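Local atomic coordinates of ribosomal RNA small subunit methyltransferase E (Legionella pneumophila, PDB entry 5O95), a protein that probably methylates the N3 position of a specific uridine in 16S rRNA of the small ribosomal subunit, using S-adenosyl-L-methionine as methyl donor. Residues L85-S90 against T229-A234; A193-I196 against G201-D204; K101-G106 against I139-Q144. All coordinates share one frame; numbering follows the deposited sequence.

Interaction 1 (L85-S90 against T229-A234); sequences LAQAIS and TAAITA
Thr229 O takes two hydrogen bonds from Thr233, in the turn of helix that sets Ala231 against Gln87 and Leu85. Thr233 N gives the regular helical bond at 2.8 Å from Thr229 O. Thr233 OG1 adds a second, 2.9 Å from Thr229 O. The hydroxyl lies above the carbonyl plane, with a C=O...OG1 angle of 133°. A main-chain oxygen and a hydroxyl are thus both settled within one turn. Ile232, which points away from the strand, meets Ile232 of the second subunit.

Within 229-234, Ala231 is the residue that meets 85-90. Its methyl points at the sheet and sits beside the amide of Gln87. Gln87 OE1 lies 3.4 Å from Ala231 CB, and Gln87 CD is 4.0 Å from the same methyl. Gln87 holds CG anti to its main-chain nitrogen (chi1 -179°), and a bend at chi2 of 72° turns the amide oxygen to the helix. That oxygen is buried and has no hydrogen-bond partner in the model. Leu85 adds a looser apolar touch, with CD2 4.4 Å from Ala231 CB. The small methyl lets the helix come close: Gln87 CA and Ala231 CA are 7.5 Å apart.

The side chain of Gln87 is about 4 Å, between nearest atoms, from that of Thr227, which binds S-adenosyl-L-methionine in a structure of this protein. The contact therefore lies beside the cofactor site.

Strand 82-88 runs inside the parallel sheet of the SPOUT methyltransferase fold. Around the contact, Ile196 of the neighbouring strand 191-196 touches Leu85, Gln87 and Ala231, and Met95 and Val98 of helix 94-104 pack on Gln87.

Interaction 2 (A193-I196 against G201-D204); sequences ALII and GFSD
The end of strand 191-196 faces the loop 201-204 without any backbone hydrogen bond, and the closest alpha carbons, Ile196 CA and Gly201 CA, are 9.0 Å apart.

Phe202 bridges the gap. Its CG lies beside the backbone nitrogen (chi1 -60°), and the ring is carried back to the strand. The far end of the ring does the touching. Phe202 CZ is 3.8 Å from Ile195 CG2, and Phe202 CE1 is 4.1 Å from the same methyl. The two side chains meet at a slant. Phe202 CZ also comes within 4.4 Å of Ile196 C. Ile173 of strand 170-174 packs on the ring as well.

Next to Phe202, Ser203 is the N-cap of helix 204-212. Its hydroxyl caps a backbone nitrogen of the helix, and Glu206 OE1 bonds Ser203 N, consistent with a capping box.

The side chain of Phe202 is about 3 Å from Gly197, a cofactor-binding residue, between nearest atoms. No hydrogen bond crosses between the segments. The contact is van der Waals and mainly apolar, and it therefore rests on the shape and burial of the ring, without a directional bond.

Interaction 3 (K101-G106 against I139-Q144); sequences KSAELG and IGACEQ
Glu104 reaches over to Gln144 from the last turn of helix 94-104. From CB the chain takes CG beside the backbone nitrogen (chi1 -65°) and then runs on extended. CG makes the first contact, with Glu104 CG 3.4 Å from Gln144 OE1. Glu104 CD is 3.5 Å from the same oxygen, Gln144 OE1. The two side chains cross at about a right angle, and the carboxylate and amide planes stand 67° apart. At the tip the two oxygens part company. Glu104 OE2 accepts a hydrogen bond from a water at 2.8 Å. The same water donates to Gln144 OE1 at 2.7 Å. Both protein atoms are acceptors, so the water supplies a proton to each. Glu104 OE2 also has a long salt bridge to Lys101 NZ, 3.9 Å away. Glu104 OE1 turns to the second subunit, where it bonds Thr229 OG1 and Arg226 N.

The helix stops just past Glu104 in a Schellman motif. Gly106, with positive phi, is the C-prime residue. Gly106 N bonds Ala103 O at 3.0 Å, and Val107 N bonds Ser102 O.

One residue before Glu104, Ala103 CB meets Ala141 CB at 3.8 Å. These two methyls let helix 94-104 and helix 124-145 close in, with Ala103 CA and Ala141 CA 6.1 Å apart. Gln144 lies on the same side of its helix as Ala141. A bend in its chain (chi2 -84°) brings the amide over to Glu104. The other end of that amide, Gln144 NE2, bonds Val224 O of the second subunit. Helix 124-145 is also tied to the N-terminal mixed sheet, because Glu143 OE2 bonds Tyr10 N.

All three contacts belong to the methyltransferase domain. Of the three, interaction 1 closes the longest loop. Interactions 3 and 2 are nested inside it, in that order. The centres of interactions 1 and 2 are about 10 Å apart, on neighbouring strands 82-88 and 191-196 of the parallel sheet. Interaction 3 lies about 15 Å from interaction 1 by centres, and Ile232 CD1 packs 3.5 Å from Lys101 CB between them. Interactions 2 and 3 do not touch, with centres about 24 Å apart. The contacts thus run from the cofactor site, near interactions 1 and 2, to the dimer interface, which interactions 1 and 3 both reach.

Interaction 1 (L85-S90 against T229-A234)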
loop_
_atom_site.group_PDB
_atom_site.type_symbol
_atom_site.label_atom_id
_atom_site.label_comp_id
_atom_site.label_asym_id
_atom_site.label_seq_id
_atom_site.Cartn_x
_atom_site.Cartn_y
_atom_site.Cartn_z
ATOM N N LEU B 85 -7.197 -1.071 -13.974
ATOM C CA LEU B 85 -6.955 0.136 -13.201
ATOM C C LEU B 85 -6.540 1.251 -14.143
ATOM O O LEU B 85 -5.605 1.079 -14.927
ATOM C CB LEU B 85 -5.797 -0.108 -12.231
ATOM C CG LEU B 85 -5.345 1.173 -11.521
ATOM C CD1 LEU B 85 -6.463 1.814 -10.663
ATOM C CD2 LEU B 85 -4.090 0.882 -10.683
ATOM N N ALA B 86 -7.223 2.394 -14.045
ATOM C CA ALA B 86 -6.848 3.599 -14.781
ATOM C C ALA B 86 -6.374 4.574 -13.716
ATOM O O ALA B 86 -7.179 5.047 -12.911
ATOM C CB ALA B 86 -8.038 4.158 -15.564
ATOM N N GLN B 87 -5.061 4.800 -13.650
ATOM C CA GLN B 87 -4.443 5.544 -12.555
ATOM C C GLN B 87 -3.978 6.878 -13.105
ATOM O O GLN B 87 -3.146 6.910 -14.018
ATOM C CB GLN B 87 -3.239 4.774 -11.999
ATOM C CG GLN B 87 -2.536 5.462 -10.829
ATOM C CD GLN B 87 -3.356 5.429 -9.541
ATOM O OE1 GLN B 87 -4.246 4.606 -9.392
ATOM N NE2 GLN B 87 -3.060 6.340 -8.606
ATOM N N ALA B 88 -4.494 7.970 -12.543
ATOM C CA ALA B 88 -4.092 9.287 -13.020
ATOM C C ALA B 88 -2.604 9.502 -12.775
ATOM O O ALA B 88 -2.062 9.094 -11.744
ATOM C CB ALA B 88 -4.907 10.359 -12.308
ATOM N N ILE B 89 -1.937 10.139 -13.741
ATOM C CA ILE B 89 -0.514 10.405 -13.592
ATOM C C ILE B 89 -0.294 11.424 -12.478
ATOM O O ILE B 89 -1.186 12.205 -12.131
ATOM C CB ILE B 89 0.146 10.814 -14.923
ATOM C CG1 ILE B 89 -0.500 12.082 -15.488
ATOM C CG2 ILE B 89 0.051 9.663 -15.919
ATOM C CD1 ILE B 89 0.225 12.638 -16.733
ATOM N N SER B 90 0.889 11.380 -11.875
ATOM C CA SER B 90 1.123 12.117 -10.648
ATOM C C SER B 90 2.579 12.546 -10.594
ATOM O O SER B 90 3.430 12.027 -11.315
ATOM C CB SER B 90 0.758 11.286 -9.408
ATOM O OG SER B 90 1.500 10.084 -9.406
ATOM N N THR B 229 -1.990 5.226 -2.197
ATOM C CA THR B 229 -2.663 4.385 -1.216
ATOM C C THR B 229 -4.021 3.960 -1.736
ATOM O O THR B 229 -4.425 2.804 -1.566
ATOM C CB THR B 229 -2.850 5.182 0.072
ATOM O OG1 THR B 229 -1.597 5.713 0.494
ATOM C CG2 THR B 229 -3.392 4.257 1.180
ATOM N N ALA B 230 -4.748 4.891 -2.347
ATOM C CA ALA B 230 -6.083 4.620 -2.849
ATOM C C ALA B 230 -6.074 3.490 -3.863
ATOM O O ALA B 230 -6.958 2.635 -3.841
ATOM C CB ALA B 230 -6.679 5.875 -3.485
ATOM N N ALA B 231 -5.130 3.518 -4.807
ATOM C CA ALA B 231 -5.027 2.428 -5.770
ATOM C C ALA B 231 -4.904 1.089 -5.074
ATOM O O ALA B 231 -5.612 0.135 -5.412
ATOM C CB ALA B 231 -3.824 2.650 -6.685
ATOM N N ILE B 232 -3.983 0.985 -4.122
ATOM C CA ILE B 232 -3.731 -0.333 -3.547
ATOM C C ILE B 232 -4.860 -0.735 -2.597
ATOM O O ILE B 232 -5.221 -1.909 -2.515
ATOM C CB ILE B 232 -2.324 -0.399 -2.931
ATOM C CG1 ILE B 232 -1.279 0.068 -3.963
ATOM C CG2 ILE B 232 -1.981 -1.842 -2.529
ATOM C CD1 ILE B 232 -1.513 -0.437 -5.429
ATOM N N THR B 233 -5.462 0.222 -1.890
ATOM C CA THR B 233 -6.627 -0.077 -1.066
ATOM C C THR B 233 -7.812 -0.536 -1.912
ATOM O O THR B 233 -8.507 -1.501 -1.557
ATOM C CB THR B 233 -7.000 1.200 -0.274
ATOM O OG1 THR B 233 -5.918 1.509 0.623
ATOM C CG2 THR B 233 -8.305 1.028 0.499
ATOM N N ALA B 234 -8.063 0.133 -3.036
ATOM C CA ALA B 234 -9.189 -0.249 -3.878
ATOM C C ALA B 234 -8.982 -1.645 -4.459
ATOM O O ALA B 234 -9.900 -2.471 -4.462
ATOM C CB ALA B 234 -9.351 0.767 -5.018
#

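Interaction 2 (A193-I196 against G201-D204)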
loop_
_atom_site.group_PDB
_atom_site.type_symbol
_atom_site.label_atom_id
_atom_site.label_comp_id
_atom_site.label_asym_id
_atom_site.label_seq_id
_atom_site.Cartn_x
_atom_site.Cartn_y
_atom_site.Cartn_z
ATOM N N ALA B 193 -13.601 -2.092 -14.295
ATOM C CA ALA B 193 -12.770 -0.936 -14.609
ATOM C C ALA B 193 -12.847 0.003 -13.418
ATOM O O ALA B 193 -13.933 0.235 -12.883
ATOM C CB ALA B 193 -13.249 -0.225 -15.876
ATOM N N LEU B 194 -11.693 0.475 -12.964
ATOM C CA LEU B 194 -11.616 1.364 -11.809
ATOM C C LEU B 194 -10.789 2.577 -12.184
ATOM O O LEU B 194 -9.614 2.441 -12.542
ATOM C CB LEU B 194 -10.941 0.647 -10.638
ATOM C CG LEU B 194 -10.613 1.479 -9.405
ATOM C CD1 LEU B 194 -11.894 1.921 -8.723
ATOM C CD2 LEU B 194 -9.719 0.653 -8.479
ATOM N N ILE B 195 -11.393 3.757 -12.062
ATOM C CA ILE B 195 -10.721 5.030 -12.297
ATOM C C ILE B 195 -10.305 5.611 -10.953
ATOM O O ILE B 195 -11.151 5.851 -10.085
ATOM C CB ILE B 195 -11.641 6.015 -13.031
ATOM C CG1 ILE B 195 -11.984 5.483 -14.422
ATOM C CG2 ILE B 195 -10.948 7.375 -13.157
ATOM C CD1 ILE B 195 -12.932 6.354 -15.189
ATOM N N ILE B 196 -9.008 5.850 -10.786
ATOM C CA ILE B 196 -8.480 6.616 -9.660
ATOM C C ILE B 196 -7.954 7.918 -10.227
ATOM O O ILE B 196 -7.037 7.908 -11.059
ATOM C CB ILE B 196 -7.352 5.857 -8.962
ATOM C CG1 ILE B 196 -7.856 4.455 -8.630
ATOM C CG2 ILE B 196 -6.836 6.640 -7.752
ATOM C CD1 ILE B 196 -7.465 3.975 -7.323
ATOM N N GLY B 201 -8.975 15.680 -7.661
ATOM C CA GLY B 201 -10.305 15.237 -8.032
ATOM C C GLY B 201 -10.612 15.397 -9.509
ATOM O O GLY B 201 -9.725 15.420 -10.370
ATOM N N PHE B 202 -11.913 15.506 -9.799
ATOM C CA PHE B 202 -12.422 15.612 -11.161
ATOM C C PHE B 202 -13.294 16.851 -11.306
ATOM O O PHE B 202 -14.017 17.233 -10.380
ATOM C CB PHE B 202 -13.290 14.400 -11.513
ATOM C CG PHE B 202 -12.566 13.077 -11.432
ATOM C CD1 PHE B 202 -11.821 12.616 -12.503
ATOM C CD2 PHE B 202 -12.646 12.298 -10.297
ATOM C CE1 PHE B 202 -11.166 11.396 -12.430
ATOM C CE2 PHE B 202 -11.996 11.091 -10.218
ATOM C CZ PHE B 202 -11.255 10.641 -11.293
ATOM N N SER B 203 -13.252 17.458 -12.490
ATOM C CA SER B 203 -14.119 18.594 -12.771
ATOM C C SER B 203 -15.558 18.121 -12.963
ATOM O O SER B 203 -15.827 16.934 -13.166
ATOM C CB SER B 203 -13.650 19.330 -14.024
ATOM O OG SER B 203 -13.991 18.606 -15.191
ATOM N N ASP B 204 -16.496 19.072 -12.889
ATOM C CA ASP B 204 -17.903 18.734 -13.092
ATOM C C ASP B 204 -18.134 18.122 -14.466
ATOM O O ASP B 204 -18.947 17.200 -14.617
ATOM C CB ASP B 204 -18.775 19.979 -12.926
ATOM C CG ASP B 204 -18.918 20.400 -11.480
ATOM O OD1 ASP B 204 -18.765 19.538 -10.590
ATOM O OD2 ASP B 204 -19.190 21.595 -11.238
#

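Interaction 3 (K101-G106 against I139-Q144)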
loop_
_atom_site.group_PDB
_atom_site.type_symbol
_atom_site.label_atom_id
_atom_site.label_comp_id
_atom_site.label_asym_id
_atom_site.label_seq_id
_atom_site.Cartn_x
_atom_site.Cartn_y
_atom_site.Cartn_z
ATOM N N LYS B 101 2.856 -2.374 -6.835
ATOM C CA LYS B 101 1.896 -2.957 -5.918
ATOM C C LYS B 101 0.623 -3.424 -6.616
ATOM O O LYS B 101 -0.019 -4.362 -6.123
ATOM C CB LYS B 101 1.620 -1.955 -4.794
ATOM C CG LYS B 101 2.917 -1.720 -3.960
ATOM C CD LYS B 101 2.710 -1.139 -2.599
ATOM C CE LYS B 101 4.072 -1.023 -1.914
ATOM N NZ LYS B 101 4.914 -2.242 -2.138
ATOM N N SER B 102 0.221 -2.786 -7.722
ATOM C CA SER B 102 -0.976 -3.264 -8.402
ATOM C C SER B 102 -0.714 -4.626 -9.033
ATOM O O SER B 102 -1.589 -5.496 -9.033
ATOM C CB SER B 102 -1.478 -2.250 -9.424
ATOM O OG SER B 102 -0.564 -2.101 -10.492
ATOM N N ALA B 103 0.505 -4.830 -9.538
ATOM C CA ALA B 103 0.909 -6.151 -10.006
ATOM C C ALA B 103 0.829 -7.201 -8.891
ATOM O O ALA B 103 0.319 -8.312 -9.104
ATOM C CB ALA B 103 2.310 -6.071 -10.630
ATOM N N GLU B 104 1.343 -6.883 -7.700
ATOM C CA GLU B 104 1.237 -7.808 -6.563
ATOM C C GLU B 104 -0.212 -8.114 -6.228
ATOM O O GLU B 104 -0.536 -9.241 -5.810
ATOM C CB GLU B 104 1.906 -7.224 -5.310
ATOM C CG GLU B 104 3.394 -7.044 -5.410
ATOM C CD GLU B 104 3.982 -6.331 -4.188
ATOM O OE1 GLU B 104 3.661 -6.708 -3.046
ATOM O OE2 GLU B 104 4.776 -5.390 -4.382
ATOM N N LEU B 105 -1.099 -7.105 -6.356
ATOM C CA LEU B 105 -2.513 -7.288 -6.062
ATOM C C LEU B 105 -3.275 -7.909 -7.214
ATOM O O LEU B 105 -4.507 -7.938 -7.177
ATOM C CB LEU B 105 -3.160 -5.954 -5.622
ATOM C CG LEU B 105 -3.209 -5.716 -4.122
ATOM C CD1 LEU B 105 -4.082 -6.801 -3.458
ATOM C CD2 LEU B 105 -1.832 -5.763 -3.523
ATOM N N GLY B 106 -2.567 -8.430 -8.226
ATOM C CA GLY B 106 -3.204 -9.184 -9.287
ATOM C C GLY B 106 -3.914 -8.382 -10.351
ATOM O O GLY B 106 -4.730 -8.942 -11.082
ATOM N N ILE B 139 7.230 -6.304 -14.449
ATOM C CA ILE B 139 7.867 -7.619 -14.610
ATOM C C ILE B 139 8.588 -8.020 -13.328
ATOM O O ILE B 139 8.457 -9.162 -12.846
ATOM C CB ILE B 139 8.816 -7.612 -15.819
ATOM C CG1 ILE B 139 7.997 -7.628 -17.103
ATOM C CG2 ILE B 139 9.673 -8.886 -15.820
ATOM C CD1 ILE B 139 8.803 -7.254 -18.377
ATOM N N GLY B 140 9.323 -7.072 -12.735
ATOM C CA GLY B 140 10.005 -7.345 -11.485
ATOM C C GLY B 140 9.036 -7.739 -10.388
ATOM O O GLY B 140 9.317 -8.630 -9.586
ATOM N N ALA B 141 7.872 -7.083 -10.346
ATOM C CA ALA B 141 6.886 -7.405 -9.317
ATOM C C ALA B 141 6.276 -8.790 -9.539
ATOM O O ALA B 141 5.971 -9.503 -8.573
ATOM C CB ALA B 141 5.800 -6.320 -9.271
ATOM N N CYS B 142 6.114 -9.197 -10.799
ATOM C CA CYS B 142 5.659 -10.560 -11.056
ATOM C C CYS B 142 6.715 -11.570 -10.655
ATOM O O CYS B 142 6.381 -12.639 -10.130
ATOM C CB CYS B 142 5.291 -10.746 -12.532
ATOM S SG CYS B 142 3.826 -9.772 -13.019
ATOM N N GLU B 143 7.993 -11.249 -10.894
ATOM C CA GLU B 143 9.056 -12.126 -10.407
ATOM C C GLU B 143 8.966 -12.287 -8.903
ATOM O O GLU B 143 9.062 -13.400 -8.380
ATOM C CB GLU B 143 10.428 -11.588 -10.807
ATOM C CG GLU B 143 10.629 -11.600 -12.315
ATOM C CD GLU B 143 11.885 -10.912 -12.774
ATOM O OE1 GLU B 143 12.385 -9.992 -12.066
ATOM O OE2 GLU B 143 12.364 -11.270 -13.882
ATOM N N GLN B 144 8.727 -11.178 -8.180
ATOM C CA GLN B 144 8.681 -11.218 -6.719
ATOM C C GLN B 144 7.430 -11.922 -6.182
ATOM O O GLN B 144 7.510 -12.683 -5.214
ATOM C CB GLN B 144 8.747 -9.778 -6.181
ATOM C CG GLN B 144 8.510 -9.646 -4.648
ATOM C CD GLN B 144 7.029 -9.589 -4.242
ATOM O OE1 GLN B 144 6.204 -8.981 -4.918
ATOM N NE2 GLN B 144 6.698 -10.247 -3.144
HETATM O O HOH W 1 6.827 -6.513 -5.862
#